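Local structure of phosphoribosylaminoimidazole-succinocarboxamide synthase (Pyrococcus horikoshii, 3U55) at residues 43-46 with 47-51; 129-132 with 133-137; 105-108 with 109-112; 208-211 with 212-215; 144-147 with 148-152. The protein catalyses the ATP-dependent joining of L-aspartate to 5-amino-1-(5-phospho-D-ribosyl)imidazole-4-carboxylate, a step of de novo purine biosynthesis. One frame throughout, in Å; residues are numbered along the deposited sequence.

Overall arrangement
Along the chain the order is contact 1, contact 3, contact 2, contact 5 and contact 4, all in series and all within the SAICAR synthetase fold. Contacts 1 and 4 open helices 45-62 and 211-214, with centres about 15 Å apart. Contacts 2 and 5 lie on the other side of the chain's centre from contact 1, about 33 and 30 Å away from it between centres. These two touch each other: helix 133-138 rests on helix 143-165 through Tyr-133 and Ala-136 against Ile-146. Contact 3 leads into strand 111-121, which pairs with strand 130-131 of contact 2. Contacts 2, 3 and 5 reach the second subunit, so residues of all three take part in the dimer interface.

Contact 1 of 5, residues 43-46 with 47-51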
loop_
_atom_site.group_PDB
_atom_site.type_symbol
_atom_site.label_atom_id
_atom_site.label_comp_id
_atom_site.label_asym_id
_atom_site.label_seq_id
_atom_site.Cartn_x
_atom_site.Cartn_y
_atom_site.Cartn_z
ATOM N N LYS A 43 24.450 14.047 21.956
ATOM C CA LYS A 43 25.863 14.306 21.691
ATOM C C LYS A 43 26.596 13.033 21.280
ATOM O O LYS A 43 26.678 12.070 22.050
ATOM C CB LYS A 43 26.538 14.952 22.910
ATOM C CG LYS A 43 28.039 15.188 22.771
ATOM C CD LYS A 43 28.373 16.261 21.742
ATOM C CE LYS A 43 29.882 16.431 21.616
ATOM N NZ LYS A 43 30.253 17.506 20.649
ATOM N N GLY A 44 27.117 13.045 20.058
ATOM C CA GLY A 44 27.839 11.904 19.508
ATOM C C GLY A 44 27.030 11.011 18.580
ATOM O O GLY A 44 27.590 10.103 17.961
ATOM N N LYS A 45 25.722 11.250 18.475
ATOM C CA LYS A 45 24.871 10.422 17.612
ATOM C C LYS A 45 25.306 10.498 16.146
ATOM O O LYS A 45 25.358 9.478 15.452
ATOM C CB LYS A 45 23.391 10.800 17.744
ATOM C CG LYS A 45 22.468 9.952 16.867
ATOM C CD LYS A 45 20.990 10.267 17.067
ATOM C CE LYS A 45 20.537 11.454 16.231
ATOM N NZ LYS A 45 20.433 11.156 14.765
ATOM N N GLY A 46 25.617 11.710 15.691
ATOM C CA GLY A 46 26.105 11.930 14.327
ATOM C C GLY A 46 27.309 11.072 13.994
ATOM O O GLY A 46 27.342 10.411 12.949
ATOM N N TRP A 47 28.293 11.072 14.893
ATOM C CA TRP A 47 29.513 10.289 14.714
ATOM C C TRP A 47 29.212 8.799 14.598
ATOM O O TRP A 47 29.692 8.136 13.678
ATOM C CB TRP A 47 30.507 10.555 15.851
ATOM C CG TRP A 47 31.874 9.980 15.608
ATOM C CD1 TRP A 47 32.934 10.606 15.004
ATOM C CD2 TRP A 47 32.333 8.672 15.965
ATOM N NE1 TRP A 47 34.022 9.767 14.963
ATOM C CE2 TRP A 47 33.680 8.572 15.543
ATOM C CE3 TRP A 47 31.736 7.570 16.598
ATOM C CZ2 TRP A 47 34.440 7.416 15.734
ATOM C CZ3 TRP A 47 32.494 6.422 16.788
ATOM C CH2 TRP A 47 33.834 6.356 16.358
ATOM N N LEU A 48 28.402 8.286 15.521
ATOM C CA LEU A 48 28.009 6.880 15.512
ATOM C C LEU A 48 27.277 6.479 14.232
ATOM O O LEU A 48 27.630 5.479 13.607
ATOM C CB LEU A 48 27.171 6.545 16.750
ATOM C CG LEU A 48 27.964 6.582 18.062
ATOM C CD1 LEU A 48 27.030 6.762 19.260
ATOM C CD2 LEU A 48 28.851 5.340 18.217
ATOM N N ASN A 49 26.275 7.260 13.840
ATOM C CA ASN A 49 25.523 6.971 12.614
ATOM C C ASN A 49 26.392 7.026 11.355
ATOM O O ASN A 49 26.240 6.188 10.456
ATOM C CB ASN A 49 24.298 7.884 12.483
ATOM C CG ASN A 49 23.227 7.583 13.522
ATOM O OD1 ASN A 49 23.266 6.553 14.189
ATOM N ND2 ASN A 49 22.274 8.494 13.671
ATOM N N ALA A 50 27.311 7.991 11.305
ATOM C CA ALA A 50 28.263 8.096 10.195
ATOM C C ALA A 50 29.161 6.858 10.116
ATOM O O ALA A 50 29.289 6.248 9.048
ATOM C CB ALA A 50 29.101 9.360 10.319
ATOM N N GLN A 51 29.757 6.491 11.251
ATOM C CA GLN A 51 30.677 5.355 11.338
ATOM C C GLN A 51 29.992 4.036 10.988
ATOM O O GLN A 51 30.541 3.217 10.239
ATOM C CB GLN A 51 31.301 5.255 12.736
ATOM C CG GLN A 51 32.230 6.400 13.110
ATOM C CD GLN A 51 33.450 6.502 12.214
ATOM O OE1 GLN A 51 34.181 5.533 12.022
ATOM N NE2 GLN A 51 33.679 7.686 11.669
HETATM O O HOH W 1 22.622 11.464 12.856
#
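Gly-44 and Leu-48 meet where the backbone turns into helix 45-62, and here the fit is tight. Leu-48 N gives its hydrogen to Gly-44 O at 3.1 Å, and the leucine side chain folds back over the same oxygen, with Leu-48 CG 3.5 Å from Gly-44 O. The next two bonds of the i to i+4 series are shorter: Asn-49 N to Lys-45 O at 2.9 Å, almost straight at the hydrogen (173°), and Ala-50 N to Gly-46 O at 2.9 Å. Gly-44 has left-handed backbone angles, at which a side chain would press on the carbonyl oxygen of Lys-43, so glycine fits this place.

Beside this close backbone the Lys-45 and Asn-49 side chains meet more loosely. With CG opposite the backbone N and the chain kinked at chi3 (84°) and again at chi4, Lys-45 passes its CG 3.5 Å from Asn-49 ND2 and brings its ammonium near the amide. Both are donors, and a water bridges them, accepting from Lys-45 NZ at 2.9 Å and from Asn-49 ND2 at 3.1 Å. The stronger partner of this ammonium is Asp-195, in a salt bridge. Trp-47 leans the other way, toward a partly exposed flank where Gln-51 CG lies over the centre of its ring, 3.4 Å above the plane, and the rings of Tyr-228 and Phe-238 also meet it. The whole is a helix N-terminus with glycine at the N-cap, its amides Gly-44 N and Gly-46 N hydrogen-bonded to the Asp-29 carboxylate.

Contact 2 of 5, residues 129-132 with 133-137; sequences PMIN and YYHAK. With ACT (acetate ion), chain D.
Asn-132 turns its side chain back over the start of helix 133-138 and crosses that of His-135 at about a right angle, while the planes of amide and imidazole stay only 16° apart. The turn comes from a first torsion of 65°, which holds CG between the backbone N and carbonyl carbon and points OD1 at the first amides of the helix. His-135 N donates to Asn-132 OD1 at 3.1 Å, from 20° outside the amide plane; Tyr-134 N adds a weak bond to the same oxygen at 2.9 Å. That oxygen also lies at the edge of the Tyr-134 ring, close to its plane. Ile-131 and His-135 slide past each other in opposite directions, Ile-131 CB resting 3.7 Å from His-135 CB, and Ile-131 CD1 reaches Ala-136 CB at 4.3 Å.

Ala-136 N closes the first full helical turn on Asn-132 O at 3.1 Å. In the short, weakly bonded strand, Met-130 N donates to an acetate ion, probably from the crystallisation liquor, which Arg-103 also holds. Tyr-133 meets Tyr-133 of the second subunit with the rings nearly perpendicular. The whole is a classic asparagine N-cap at a strand-to-helix junction, placed at the dimer interface.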
loop_
_atom_site.group_PDB
_atom_site.type_symbol
_atom_site.label_atom_id
_atom_site.label_comp_id
_atom_site.label_asym_id
_atom_site.label_seq_id
_atom_site.Cartn_x
_atom_site.Cartn_y
_atom_site.Cartn_z
ATOM N N PRO A 129 2.847 8.478 2.148
ATOM C CA PRO A 129 1.902 7.363 2.151
ATOM C C PRO A 129 2.514 6.112 1.531
ATOM O O PRO A 129 3.437 6.219 0.702
ATOM C CB PRO A 129 0.757 7.874 1.275
ATOM C CG PRO A 129 1.409 8.823 0.325
ATOM C CD PRO A 129 2.545 9.457 1.084
ATOM N N MET A 130 2.015 4.941 1.934
ATOM C CA MET A 130 2.436 3.698 1.300
ATOM C C MET A 130 1.872 3.667 -0.110
ATOM O O MET A 130 0.767 4.164 -0.362
ATOM C CB MET A 130 1.959 2.467 2.074
ATOM C CG MET A 130 2.812 1.221 1.786
ATOM S SD MET A 130 2.268 -0.286 2.632
ATOM C CE MET A 130 0.884 -0.820 1.639
ATOM N N ILE A 131 2.639 3.097 -1.031
ATOM C CA ILE A 131 2.191 2.970 -2.411
ATOM C C ILE A 131 2.461 1.557 -2.919
ATOM O O ILE A 131 3.229 0.810 -2.314
ATOM C CB ILE A 131 2.861 4.002 -3.363
ATOM C CG1 ILE A 131 4.393 3.908 -3.297
ATOM C CG2 ILE A 131 2.345 5.426 -3.070
ATOM C CD1 ILE A 131 5.113 4.601 -4.465
ATOM N N ASN A 132 1.818 1.196 -4.025
ATOM C CA ASN A 132 2.104 -0.080 -4.680
ATOM C C ASN A 132 2.769 0.151 -6.050
ATOM O O ASN A 132 3.113 1.294 -6.390
ATOM C CB ASN A 132 0.842 -0.958 -4.758
ATOM C CG ASN A 132 -0.244 -0.360 -5.633
ATOM O OD1 ASN A 132 0.049 0.289 -6.627
ATOM N ND2 ASN A 132 -1.507 -0.591 -5.274
ATOM N N TYR A 133 2.945 -0.918 -6.829
ATOM C CA TYR A 133 3.650 -0.828 -8.117
ATOM C C TYR A 133 2.920 0.046 -9.131
ATOM O O TYR A 133 3.559 0.672 -9.975
ATOM C CB TYR A 133 3.881 -2.215 -8.736
ATOM C CG TYR A 133 4.566 -3.230 -7.838
ATOM C CD1 TYR A 133 5.341 -2.834 -6.747
ATOM C CD2 TYR A 133 4.456 -4.597 -8.100
ATOM C CE1 TYR A 133 5.972 -3.770 -5.937
ATOM C CE2 TYR A 133 5.092 -5.533 -7.303
ATOM C CZ TYR A 133 5.845 -5.121 -6.226
ATOM O OH TYR A 133 6.461 -6.065 -5.435
ATOM N N TYR A 134 1.590 0.074 -9.049
ATOM C CA TYR A 134 0.779 0.881 -9.963
ATOM C C TYR A 134 0.948 2.364 -9.660
ATOM O O TYR A 134 1.071 3.166 -10.588
ATOM C CB TYR A 134 -0.705 0.515 -9.885
ATOM C CG TYR A 134 -1.031 -0.900 -10.297
ATOM C CD1 TYR A 134 -1.384 -1.200 -11.613
ATOM C CD2 TYR A 134 -1.004 -1.939 -9.367
ATOM C CE1 TYR A 134 -1.693 -2.502 -11.996
ATOM C CE2 TYR A 134 -1.312 -3.243 -9.736
ATOM C CZ TYR A 134 -1.658 -3.515 -11.051
ATOM O OH TYR A 134 -1.969 -4.803 -11.408
ATOM N N HIS A 135 0.950 2.735 -8.378
ATOM C CA HIS A 135 1.179 4.148 -8.028
ATOM C C HIS A 135 2.574 4.561 -8.491
ATOM O O HIS A 135 2.759 5.674 -9.001
ATOM C CB HIS A 135 1.074 4.431 -6.526
ATOM C CG HIS A 135 -0.169 3.916 -5.871
ATOM N ND1 HIS A 135 -1.419 4.443 -6.108
ATOM C CD2 HIS A 135 -0.340 2.946 -4.944
ATOM C CE1 HIS A 135 -2.309 3.801 -5.369
ATOM N NE2 HIS A 135 -1.678 2.891 -4.652
ATOM N N ALA A 136 3.556 3.673 -8.295
ATOM C CA ALA A 136 4.952 3.969 -8.651
ATOM C C ALA A 136 5.091 4.278 -10.143
ATOM O O ALA A 136 5.837 5.189 -10.530
ATOM C CB ALA A 136 5.868 2.816 -8.269
ATOM N N LYS A 137 4.386 3.503 -10.969
ATOM C CA LYS A 137 4.381 3.700 -12.421
ATOM C C LYS A 137 3.835 5.078 -12.784
ATOM O O LYS A 137 4.380 5.751 -13.664
ATOM C CB LYS A 137 3.578 2.581 -13.120
ATOM C CG LYS A 137 3.489 2.705 -14.646
ATOM C CD LYS A 137 4.836 2.438 -15.304
ATOM C CE LYS A 137 4.720 2.336 -16.816
ATOM N NZ LYS A 137 6.071 2.121 -17.413
HETATM C C ACT D . -0.334 4.490 4.826
HETATM O O ACT D . -0.646 3.439 4.232
HETATM O OXT ACT D . 0.525 5.193 4.256
HETATM C CH3 ACT D . -0.948 4.879 6.139
#

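Contact 3 of 5, residues 105-108 with 109-112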
loop_
_atom_site.group_PDB
_atom_site.type_symbol
_atom_site.label_atom_id
_atom_site.label_comp_id
_atom_site.label_asym_id
_atom_site.label_seq_id
_atom_site.Cartn_x
_atom_site.Cartn_y
_atom_site.Cartn_z
ATOM N N PRO A 105 -2.826 -7.763 11.732
ATOM C CA PRO A 105 -3.182 -7.943 13.141
ATOM C C PRO A 105 -2.217 -8.915 13.819
ATOM O O PRO A 105 -2.617 -9.992 14.276
ATOM C CB PRO A 105 -4.590 -8.536 13.063
ATOM C CG PRO A 105 -4.569 -9.356 11.824
ATOM C CD PRO A 105 -3.617 -8.651 10.858
ATOM N N LEU A 106 -0.950 -8.528 13.869
ATOM C CA LEU A 106 0.088 -9.399 14.398
ATOM C C LEU A 106 0.805 -8.701 15.535
ATOM O O LEU A 106 0.949 -7.479 15.511
ATOM C CB LEU A 106 1.079 -9.770 13.294
ATOM C CG LEU A 106 0.522 -10.441 12.031
ATOM C CD1 LEU A 106 1.629 -10.611 11.001
ATOM C CD2 LEU A 106 -0.144 -11.782 12.351
ATOM N N PRO A 107 1.262 -9.470 16.541
ATOM C CA PRO A 107 1.909 -8.813 17.675
ATOM C C PRO A 107 3.339 -8.373 17.388
ATOM O O PRO A 107 4.023 -8.985 16.571
ATOM C CB PRO A 107 1.900 -9.900 18.763
ATOM C CG PRO A 107 1.891 -11.181 18.009
ATOM C CD PRO A 107 1.074 -10.917 16.768
ATOM N N GLU A 108 3.777 -7.313 18.066
ATOM C CA GLU A 108 5.187 -6.932 18.096
ATOM C C GLU A 108 6.038 -8.167 18.398
ATOM O O GLU A 108 5.776 -8.886 19.369
ATOM C CB GLU A 108 5.413 -5.876 19.186
ATOM C CG GLU A 108 6.872 -5.467 19.396
ATOM C CD GLU A 108 7.198 -4.075 18.872
ATOM O OE1 GLU A 108 8.380 -3.679 18.956
ATOM O OE2 GLU A 108 6.285 -3.370 18.388
ATOM N N GLY A 109 7.044 -8.427 17.569
ATOM C CA GLY A 109 7.893 -9.599 17.783
ATOM C C GLY A 109 7.512 -10.812 16.956
ATOM O O GLY A 109 8.254 -11.794 16.919
ATOM N N TYR A 110 6.353 -10.761 16.305
ATOM C CA TYR A 110 5.931 -11.847 15.416
ATOM C C TYR A 110 6.984 -12.043 14.330
ATOM O O TYR A 110 7.406 -11.082 13.674
ATOM C CB TYR A 110 4.567 -11.539 14.810
ATOM C CG TYR A 110 3.920 -12.644 14.002
ATOM C CD1 TYR A 110 2.945 -13.483 14.572
ATOM C CD2 TYR A 110 4.252 -12.835 12.658
ATOM C CE1 TYR A 110 2.326 -14.491 13.816
ATOM C CE2 TYR A 110 3.641 -13.837 11.901
ATOM C CZ TYR A 110 2.682 -14.659 12.490
ATOM O OH TYR A 110 2.083 -15.629 11.730
ATOM N N GLU A 111 7.421 -13.291 14.181
ATOM C CA GLU A 111 8.399 -13.682 13.171
ATOM C C GLU A 111 7.697 -13.903 11.844
ATOM O O GLU A 111 6.859 -14.800 11.716
ATOM C CB GLU A 111 9.095 -14.975 13.605
ATOM C CG GLU A 111 10.235 -15.414 12.714
ATOM C CD GLU A 111 11.576 -15.073 13.312
ATOM O OE1 GLU A 111 11.834 -13.868 13.554
ATOM O OE2 GLU A 111 12.363 -16.018 13.553
ATOM N N LEU A 112 8.033 -13.079 10.852
ATOM C CA LEU A 112 7.429 -13.209 9.533
ATOM C C LEU A 112 7.917 -14.471 8.801
ATOM O O LEU A 112 9.096 -14.819 8.890
ATOM C CB LEU A 112 7.649 -11.927 8.710
ATOM C CG LEU A 112 6.974 -10.689 9.323
ATOM C CD1 LEU A 112 7.469 -9.381 8.680
ATOM C CD2 LEU A 112 5.451 -10.781 9.238
#
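Leu-106 spreads its two methyl branches over one face of the Tyr-110 ring. CD2 is the bump that sits most squarely, 4.0 Å from the ring centroid and 13° off the normal, a CH-pi contact. CD1 settles toward the other side of the same face, 3.8 Å from Tyr-110 CD2, so both methyls of the fork rest on one face. Tyr-110 meets it because its CG stands opposite its own backbone N (chi1 -173°), which swings the ring back across the mouth of the turn. The flank is filled by Pro-107, whose CD lies 3.9 Å from Tyr-110 CD1, and CD1 of Leu-106 also touches CD2 of Leu-112 at 4.2 Å.

The backbone that brings these shapes together is a type II beta turn from Pro-107 to Tyr-110, ending just before strand 111-121, the partner of strand 84-93 in an antiparallel pair. Tyr-110 N closes it on Pro-107 O at 2.9 Å, from 34° outside the carbonyl plane. Glycine belongs at the third position: a CB on Gly-109 would come within 2.4 Å of Glu-108 O. With an alanine at Tyr-110 the ring is gone, and the Leu-106 fork would probably lose the face it rests on, with Pro-107 CD losing its contact with the ring.

Val-96 of the preceding loop touches Leu-106, Tyr-110 and Leu-112, and its backbone is bonded to Gly-109 and Tyr-110. Glu-108 points its carboxylate elsewhere, to a salt bridge with Lys-101, while Leu-106 packs on Val-138 of the second subunit.

Contact 4 of 5, residues 208-211 with 212-215; sequences LDKD and VFRF. With SO4 (sulfate ion), chain C.
Charge dominates where Asp-211 and Arg-214 meet: OD1 of Asp-211 takes NH2 of Arg-214 in a 2.8 Å salt bridge. The oxygen lies near the guanidinium plane, yet the arginine meets it from above the carboxylate, the planes 68° apart. Asp-211 OD2 turns to Arg-198. A sulfate, probably from the crystallisation liquor, gathers the positive ends: Lys-210 NZ reaches its O1 at 2.8 Å, Arg-214 NH1 at 3.1 Å and NE at 3.3 Å. The lysine also donates to Thr-32 O, and Phe-34 N holds the sulfate.

Hydrogen bonds to backbone amides shape the turn. Asp-209 OD2 caps it, accepting from Asp-211 N at 2.8 Å, and Arg-214 N bonds to Lys-210 O at 2.9 Å.

Van der Waals contacts are fewer. Extended beyond CG, Lys-210 lays its CD over one guanidinium face, 3.7 Å from Arg-214 NH1, and the Phe-215 ring lies beside the Asp-211 carboxylate. A leucine at Arg-214 has no guanidinium, which would probably leave Asp-211 OD1 without its mate and the sulfate with a weaker hold. Such a cluster around a one-turn helix, its carboxylate fixing the arginine, is consistent with an anion-binding pocket, perhaps for a phosphate.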
loop_
_atom_site.group_PDB
_atom_site.type_symbol
_atom_site.label_atom_id
_atom_site.label_comp_id
_atom_site.label_asym_id
_atom_site.label_seq_id
_atom_site.Cartn_x
_atom_site.Cartn_y
_atom_site.Cartn_z
ATOM N N LEU A 208 17.973 -1.559 20.364
ATOM C CA LEU A 208 19.256 -0.877 20.308
ATOM C C LEU A 208 19.245 0.028 19.076
ATOM O O LEU A 208 20.065 -0.116 18.170
ATOM C CB LEU A 208 20.393 -1.898 20.247
ATOM C CG LEU A 208 20.598 -2.796 21.475
ATOM C CD1 LEU A 208 21.589 -3.913 21.177
ATOM C CD2 LEU A 208 21.052 -1.968 22.678
ATOM N N ASP A 209 18.287 0.955 19.067
ATOM C CA ASP A 209 17.972 1.774 17.900
ATOM C C ASP A 209 17.158 3.001 18.299
ATOM O O ASP A 209 16.992 3.294 19.488
ATOM C CB ASP A 209 17.193 0.942 16.867
ATOM C CG ASP A 209 15.940 0.296 17.455
ATOM O OD1 ASP A 209 15.651 -0.871 17.122
ATOM O OD2 ASP A 209 15.246 0.953 18.257
ATOM N N LYS A 210 16.637 3.701 17.293
ATOM C CA LYS A 210 15.858 4.917 17.500
ATOM C C LYS A 210 14.589 4.743 18.363
ATOM O O LYS A 210 14.077 5.723 18.899
ATOM C CB LYS A 210 15.507 5.534 16.144
ATOM C CG LYS A 210 15.136 7.008 16.187
ATOM C CD LYS A 210 14.763 7.473 14.792
ATOM C CE LYS A 210 14.343 8.912 14.783
ATOM N NZ LYS A 210 13.921 9.364 13.421
ATOM N N ASP A 211 14.090 3.513 18.501
ATOM C CA ASP A 211 12.912 3.251 19.353
ATOM C C ASP A 211 13.172 3.583 20.831
ATOM O O ASP A 211 12.235 3.842 21.591
ATOM C CB ASP A 211 12.419 1.806 19.215
ATOM C CG ASP A 211 11.502 1.600 18.006
ATOM O OD1 ASP A 211 10.992 2.589 17.435
ATOM O OD2 ASP A 211 11.269 0.431 17.645
ATOM N N VAL A 212 14.443 3.574 21.221
ATOM C CA VAL A 212 14.867 3.982 22.562
ATOM C C VAL A 212 14.528 5.461 22.789
ATOM O O VAL A 212 14.122 5.848 23.884
ATOM C CB VAL A 212 16.376 3.694 22.773
ATOM C CG1 VAL A 212 16.917 4.372 24.036
ATOM C CG2 VAL A 212 16.608 2.192 22.844
ATOM N N PHE A 213 14.680 6.269 21.738
ATOM C CA PHE A 213 14.271 7.674 21.752
ATOM C C PHE A 213 12.766 7.840 21.547
ATOM O O PHE A 213 12.131 8.604 22.273
ATOM C CB PHE A 213 15.055 8.473 20.704
ATOM C CG PHE A 213 14.479 9.834 20.402
ATOM C CD1 PHE A 213 14.412 10.822 21.387
ATOM C CD2 PHE A 213 14.014 10.131 19.126
ATOM C CE1 PHE A 213 13.882 12.079 21.101
ATOM C CE2 PHE A 213 13.488 11.390 18.827
ATOM C CZ PHE A 213 13.423 12.364 19.818
ATOM N N ARG A 214 12.203 7.127 20.569
ATOM C CA ARG A 214 10.761 7.182 20.291
ATOM C C ARG A 214 9.923 6.895 21.538
ATOM O O ARG A 214 8.939 7.592 21.805
ATOM C CB ARG A 214 10.363 6.205 19.173
ATOM C CG ARG A 214 10.729 6.645 17.762
ATOM C CD ARG A 214 10.067 5.746 16.721
ATOM N NE ARG A 214 10.599 5.993 15.382
ATOM C CZ ARG A 214 11.475 5.211 14.752
ATOM N NH1 ARG A 214 11.895 5.545 13.540
ATOM N NH2 ARG A 214 11.933 4.100 15.322
ATOM N N PHE A 215 10.316 5.875 22.299
ATOM C CA PHE A 215 9.493 5.417 23.421
ATOM C C PHE A 215 10.167 5.480 24.793
ATOM O O PHE A 215 9.727 4.815 25.736
ATOM C CB PHE A 215 8.949 4.013 23.128
ATOM C CG PHE A 215 8.172 3.929 21.845
ATOM C CD1 PHE A 215 6.938 4.566 21.720
ATOM C CD2 PHE A 215 8.678 3.227 20.755
ATOM C CE1 PHE A 215 6.219 4.498 20.528
ATOM C CE2 PHE A 215 7.966 3.155 19.561
ATOM C CZ PHE A 215 6.735 3.793 19.448
HETATM S S SO4 C . 9.983 8.711 12.784
HETATM O O1 SO4 C . 11.268 8.556 13.456
HETATM O O2 SO4 C . 9.880 10.070 12.266
HETATM O O3 SO4 C . 9.907 7.754 11.683
HETATM O O4 SO4 C . 8.904 8.467 13.741
#

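Contact 5 of 5, residues 144-147 with 148-152; sequences DEIK and KIEEI
From Asp-144 to Ile-152 the backbone is one unbroken helical run, in which each amide of Lys-148 to Glu-151 bonds to the carbonyl four residues back. Lys-148 N meets Asp-144 O at 3.0 Å and Ile-149 N meets Glu-145 O at 2.9 Å; the bond from Glu-150 N to Ile-146 O is the one that lies nearly along the C=O axis.

The side chains of Asp-144 and Lys-148, one turn apart, meet obliquely in a salt bridge on the exposed flank. Lys-148 runs over the backbone, its CG 3.4 Å from Asp-144 O, and then bends at its last torsion (55°) so that NZ curls back to the carboxylate. NZ reaches OD2 of Asp-144 at 3.1 Å on the syn side, 20° out of the carboxylate plane, and OD1 of Asp-144 more weakly at 3.3 Å. Ile-149 likewise lies close to the carbonyl of the preceding turn, CG1 3.3 Å from Glu-145 O, while its side chain packs on Tyr-86, Leu-88 and Val-90 of strand 84-93. Ile-146 CG2 only grazes Glu-150 CD, at 4.4 Å.

The buried carboxylate of Glu-150 is met by the hydroxyls of Tyr-133 and of Tyr-134 from the second subunit, and Glu-145 makes a salt bridge to Lys-180 and a hydrogen bond to the Tyr-86 hydroxyl. The helix is thus amphipathic: its outward salt bridge is likely to be weakened by solvent, whereas the buried carboxylate of Glu-150 ties two subunits together through tyrosine hydroxyls.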
loop_
_atom_site.group_PDB
_atom_site.type_symbol
_atom_site.label_atom_id
_atom_site.label_comp_id
_atom_site.label_asym_id
_atom_site.label_seq_id
_atom_site.Cartn_x
_atom_site.Cartn_y
_atom_site.Cartn_z
ATOM N N ASP A 144 10.006 -2.642 -14.061
ATOM C CA ASP A 144 11.367 -3.196 -14.052
ATOM C C ASP A 144 12.243 -2.512 -12.999
ATOM O O ASP A 144 13.013 -3.176 -12.293
ATOM C CB ASP A 144 12.028 -3.105 -15.444
ATOM C CG ASP A 144 13.414 -3.751 -15.482
ATOM O OD1 ASP A 144 13.513 -4.985 -15.301
ATOM O OD2 ASP A 144 14.410 -3.026 -15.692
ATOM N N GLU A 145 12.125 -1.191 -12.886
ATOM C CA GLU A 145 12.867 -0.454 -11.856
ATOM C C GLU A 145 12.431 -0.870 -10.455
ATOM O O GLU A 145 13.268 -1.097 -9.577
ATOM C CB GLU A 145 12.683 1.048 -12.020
ATOM C CG GLU A 145 13.530 1.654 -13.127
ATOM C CD GLU A 145 13.092 3.064 -13.447
ATOM O OE1 GLU A 145 12.035 3.227 -14.089
ATOM O OE2 GLU A 145 13.799 4.010 -13.059
ATOM N N ILE A 146 11.122 -0.972 -10.251
ATOM C CA ILE A 146 10.597 -1.423 -8.959
ATOM C C ILE A 146 11.104 -2.821 -8.607
ATOM O O ILE A 146 11.545 -3.053 -7.485
ATOM C CB ILE A 146 9.062 -1.359 -8.905
ATOM C CG1 ILE A 146 8.611 0.102 -8.848
ATOM C CG2 ILE A 146 8.531 -2.127 -7.673
ATOM C CD1 ILE A 146 9.042 0.860 -7.574
ATOM N N LYS A 147 11.054 -3.743 -9.569
ATOM C CA LYS A 147 11.545 -5.104 -9.346
ATOM C C LYS A 147 13.027 -5.130 -8.978
ATOM O O LYS A 147 13.422 -5.835 -8.039
ATOM C CB LYS A 147 11.278 -6.000 -10.557
ATOM C CG LYS A 147 9.841 -6.509 -10.638
ATOM C CD LYS A 147 9.576 -7.183 -11.978
ATOM C CE LYS A 147 8.159 -7.741 -12.049
ATOM N NZ LYS A 147 7.814 -8.163 -13.438
ATOM N N LYS A 148 13.836 -4.352 -9.701
ATOM C CA LYS A 148 15.269 -4.228 -9.397
ATOM C C LYS A 148 15.509 -3.682 -7.992
ATOM O O LYS A 148 16.368 -4.185 -7.257
ATOM C CB LYS A 148 15.985 -3.351 -10.430
ATOM C CG LYS A 148 16.278 -4.044 -11.760
ATOM C CD LYS A 148 16.952 -3.085 -12.742
ATOM C CE LYS A 148 17.626 -3.840 -13.893
ATOM N NZ LYS A 148 16.683 -4.753 -14.606
ATOM N N ILE A 149 14.743 -2.656 -7.627
ATOM C CA ILE A 149 14.829 -2.045 -6.296
ATOM C C ILE A 149 14.525 -3.058 -5.182
ATOM O O ILE A 149 15.282 -3.156 -4.215
ATOM C CB ILE A 149 13.907 -0.797 -6.183
ATOM C CG1 ILE A 149 14.514 0.384 -6.958
ATOM C CG2 ILE A 149 13.677 -0.415 -4.718
ATOM C CD1 ILE A 149 13.501 1.496 -7.299
ATOM N N GLU A 150 13.435 -3.812 -5.322
ATOM C CA GLU A 150 13.073 -4.802 -4.291
ATOM C C GLU A 150 14.067 -5.965 -4.220
ATOM O O GLU A 150 14.355 -6.471 -3.138
ATOM C CB GLU A 150 11.628 -5.292 -4.464
ATOM C CG GLU A 150 10.619 -4.146 -4.308
ATOM C CD GLU A 150 9.184 -4.584 -4.076
ATOM O OE1 GLU A 150 8.791 -5.696 -4.502
ATOM O OE2 GLU A 150 8.432 -3.773 -3.490
ATOM N N GLU A 151 14.606 -6.358 -5.370
ATOM C CA GLU A 151 15.637 -7.393 -5.441
ATOM C C GLU A 151 16.883 -6.975 -4.660
ATOM O O GLU A 151 17.405 -7.748 -3.841
ATOM C CB GLU A 151 15.971 -7.688 -6.912
ATOM C CG GLU A 151 17.019 -8.756 -7.135
ATOM C CD GLU A 151 17.269 -9.011 -8.614
ATOM O OE1 GLU A 151 17.443 -10.187 -8.987
ATOM O OE2 GLU A 151 17.271 -8.043 -9.408
ATOM N N ILE A 152 17.335 -5.739 -4.887
ATOM C CA ILE A 152 18.462 -5.179 -4.147
ATOM C C ILE A 152 18.149 -5.153 -2.641
ATOM O O ILE A 152 18.938 -5.639 -1.833
ATOM C CB ILE A 152 18.840 -3.750 -4.634
ATOM C CG1 ILE A 152 19.346 -3.776 -6.085
ATOM C CG2 ILE A 152 19.915 -3.148 -3.734
ATOM C CD1 ILE A 152 19.351 -2.378 -6.765
#